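Local coordinates for protein CymD (Pseudomonas putida, PDB 6Z34) that probably carries monoaromatic hydrocarbons across the outer membrane as a beta-barrel channel of the FadL family, at residues G20-I25 / K233-I238. Residues are numbered along the deposited sequence; the frame is centred on the assembly and turned at random.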
ATOM      1  N   GLY A  20      -1.540   9.533  12.137  1.00 48.27           N
ATOM      2  CA  GLY A  20      -0.785  10.534  11.412  1.00 51.18           C
ATOM      3  C   GLY A  20      -1.603  11.678  10.843  1.00 52.48           C
ATOM      4  O   GLY A  20      -1.041  12.617  10.277  1.00 47.79           O
ATOM      5  N   ALA A  21      -2.930  11.610  10.974  1.00 48.49           N
ATOM      6  CA  ALA A  21      -3.787  12.672  10.446  1.00 50.55           C
ATOM      7  C   ALA A  21      -3.488  14.027  11.092  1.00 50.45           C
ATOM      8  O   ALA A  21      -3.666  15.075  10.459  1.00 52.38           O
ATOM      9  CB  ALA A  21      -5.250  12.300  10.667  1.00 54.65           C
ATOM     10  N   ALA A  22      -3.067  14.030  12.355  1.00 46.22           N
ATOM     11  CA  ALA A  22      -2.790  15.254  13.079  1.00 53.45           C
ATOM     12  C   ALA A  22      -1.430  15.231  13.762  1.00 58.98           C
ATOM     13  O   ALA A  22      -0.987  16.269  14.266  1.00 58.12           O
ATOM     14  CB  ALA A  22      -3.882  15.513  14.134  1.00 48.96           C
ATOM     15  N   PHE A  23      -0.752  14.093  13.774  1.00 54.63           N
ATOM     16  CA  PHE A  23       0.488  13.932  14.503  1.00 53.98           C
ATOM     17  C   PHE A  23       1.682  14.042  13.561  1.00 57.59           C
ATOM     18  O   PHE A  23       1.677  13.457  12.473  1.00 58.55           O
ATOM     19  CB  PHE A  23       0.507  12.589  15.210  1.00 51.31           C
ATOM     20  CG  PHE A  23       1.623  12.456  16.177  1.00 56.95           C
ATOM     21  CD1 PHE A  23       2.823  11.842  15.807  1.00 49.40           C
ATOM     22  CD2 PHE A  23       1.491  12.956  17.458  1.00 52.17           C
ATOM     23  CE1 PHE A  23       3.850  11.745  16.717  1.00 45.90           C
ATOM     24  CE2 PHE A  23       2.513  12.838  18.368  1.00 50.40           C
ATOM     25  CZ  PHE A  23       3.683  12.229  18.007  1.00 50.25           C
ATOM     26  N   ASN A  24       2.707  14.778  13.994  1.00 50.41           N
ATOM     27  CA  ASN A  24       3.908  14.980  13.198  1.00 44.91           C
ATOM     28  C   ASN A  24       4.669  13.674  13.038  1.00 49.87           C
ATOM     29  O   ASN A  24       5.470  13.318  13.906  1.00 47.57           O
ATOM     30  CB  ASN A  24       4.818  16.016  13.838  1.00 42.75           C
ATOM     31  CG  ASN A  24       6.089  16.231  13.026  1.00 62.94           C
ATOM     32  OD1 ASN A  24       6.222  15.723  11.912  1.00 52.29           O
ATOM     33  ND2 ASN A  24       7.024  16.994  13.578  1.00 53.18           N
ATOM     34  N   ILE A  25       4.434  12.959  11.935  1.00 55.76           N
ATOM     35  CA  ILE A  25       5.056  11.658  11.724  1.00 53.43           C
ATOM     36  C   ILE A  25       6.334  11.848  10.915  1.00 66.36           C
ATOM     37  O   ILE A  25       6.966  10.871  10.488  1.00 71.62           O
ATOM     38  CB  ILE A  25       4.099  10.666  11.032  1.00 49.44           C
ATOM     39  CG1 ILE A  25       3.644  11.169   9.659  1.00 44.15           C
ATOM     40  CG2 ILE A  25       2.903  10.322  11.918  1.00 45.21           C
ATOM     41  CD1 ILE A  25       3.160   9.995   8.729  1.00 44.08           C
ATOM     42  N   LYS A 233      -3.447  22.193  23.310  1.00 71.65           N
ATOM     43  CA  LYS A 233      -2.924  20.839  23.421  1.00 74.25           C
ATOM     44  C   LYS A 233      -3.521  19.869  22.402  1.00 73.96           C
ATOM     45  O   LYS A 233      -3.008  18.754  22.255  1.00 67.91           O
ATOM     46  CB  LYS A 233      -3.153  20.302  24.840  1.00 72.16           C
ATOM     47  CG  LYS A 233      -2.754  21.291  25.918  1.00 81.49           C
ATOM     48  CD  LYS A 233      -2.059  20.624  27.088  1.00 84.43           C
ATOM     49  CE  LYS A 233      -3.030  19.861  27.963  1.00 86.43           C
ATOM     50  NZ  LYS A 233      -2.356  19.373  29.208  1.00 86.27           N
ATOM     51  N   THR A 234      -4.574  20.259  21.692  1.00 62.29           N
ATOM     52  CA  THR A 234      -5.330  19.339  20.861  1.00 59.97           C
ATOM     53  C   THR A 234      -5.354  19.856  19.434  1.00 59.33           C
ATOM     54  O   THR A 234      -5.864  20.950  19.174  1.00 66.43           O
ATOM     55  CB  THR A 234      -6.753  19.156  21.386  1.00 63.32           C
ATOM     56  OG1 THR A 234      -6.717  18.335  22.560  1.00 64.10           O
ATOM     57  CG2 THR A 234      -7.614  18.474  20.330  1.00 66.30           C
ATOM     58  N   ARG A 235      -4.787  19.071  18.523  1.00 50.02           N
ATOM     59  CA  ARG A 235      -4.791  19.362  17.101  1.00 49.69           C
ATOM     60  C   ARG A 235      -5.680  18.340  16.417  1.00 50.72           C
ATOM     61  O   ARG A 235      -5.712  17.168  16.813  1.00 52.26           O
ATOM     62  CB  ARG A 235      -3.359  19.315  16.533  1.00 58.25           C
ATOM     63  CG  ARG A 235      -3.214  19.665  15.051  1.00 59.64           C
ATOM     64  CD  ARG A 235      -1.751  19.588  14.608  1.00 60.54           C
ATOM     65  NE  ARG A 235      -0.837  20.118  15.616  1.00 60.24           N
ATOM     66  CZ  ARG A 235       0.024  19.382  16.316  1.00 65.72           C
ATOM     67  NH1 ARG A 235       0.094  18.068  16.124  1.00 59.03           N
ATOM     68  NH2 ARG A 235       0.812  19.961  17.216  1.00 67.64           N
ATOM     69  N   VAL A 236      -6.432  18.784  15.419  1.00 53.27           N
ATOM     70  CA  VAL A 236      -7.268  17.874  14.653  1.00 54.77           C
ATOM     71  C   VAL A 236      -6.805  17.923  13.197  1.00 59.13           C
ATOM     72  O   VAL A 236      -6.326  18.956  12.713  1.00 53.78           O
ATOM     73  CB  VAL A 236      -8.770  18.221  14.821  1.00 60.63           C
ATOM     74  CG1 VAL A 236      -9.074  19.607  14.324  1.00 60.29           C
ATOM     75  CG2 VAL A 236      -9.634  17.216  14.106  1.00 72.74           C
ATOM     76  N   GLY A 237      -6.893  16.781  12.520  1.00 52.97           N
ATOM     77  CA  GLY A 237      -6.403  16.659  11.157  1.00 41.12           C
ATOM     78  C   GLY A 237      -7.339  15.825  10.304  1.00 55.52           C
ATOM     79  O   GLY A 237      -7.976  14.876  10.776  1.00 57.49           O
ATOM     80  N   ILE A 238      -7.426  16.197   9.031  1.00 48.12           N
ATOM     81  CA  ILE A 238      -8.296  15.505   8.084  1.00 52.66           C
ATOM     82  C   ILE A 238      -7.589  15.464   6.740  1.00 54.69           C
ATOM     83  O   ILE A 238      -7.051  16.480   6.281  1.00 54.04           O
ATOM     84  CB  ILE A 238      -9.683  16.191   7.962  1.00 61.70           C
ATOM     85  CG1 ILE A 238     -10.555  15.517   6.913  1.00 71.41           C
ATOM     86  CG2 ILE A 238      -9.580  17.614   7.528  1.00 71.89           C
ATOM     87  CD1 ILE A 238     -11.125  14.224   7.350  1.00 78.38           C
TER
HETATM   88  O   HOH W   1       2.517  16.697  16.230  1.00 51.81           O
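Arg235, on the inward side of barrel strand 234-259, reaches over to the backbone of Ala22 in the N-terminal region, which in FadL channels plugs the barrel lumen. Its CB points toward the loop, and with CG anti to the backbone N (chi1 -177°) the chain runs out past Ala22: Arg235 CG stands 4.3 Å from the Ala22 CB, and Arg235 CD lies 3.4 Å from the Ala22 O. A bend at chi3 (-40°) then brings round NE, weakly hydrogen-bonded to Gln229, and the guanidinium, and Arg235 NH1 donates to Ala22 O at 2.8 Å; the oxygen lies in the guanidinium plane, and NH1 approaches nearly along the C=O direction (161°). NH1 also donates to a water that accepts from Asn24 N, while NH2 forms a long, weak ion pair with Glu289. With an alanine here the Ala22 carbonyl would probably lose this donor and the bridging water one of its two partners. Further along the strand, Ala22 CB rests 3.6 Å from Gly237 N, and Gly237 CA offers a CH...O contact to Ala21 O at 3.2 Å; a beta carbon on Gly237 would collide with that oxygen. One charged side chain thus ties plug to wall, binding one backbone carbonyl directly and one backbone N-H through water, beside close glycine-alanine packing.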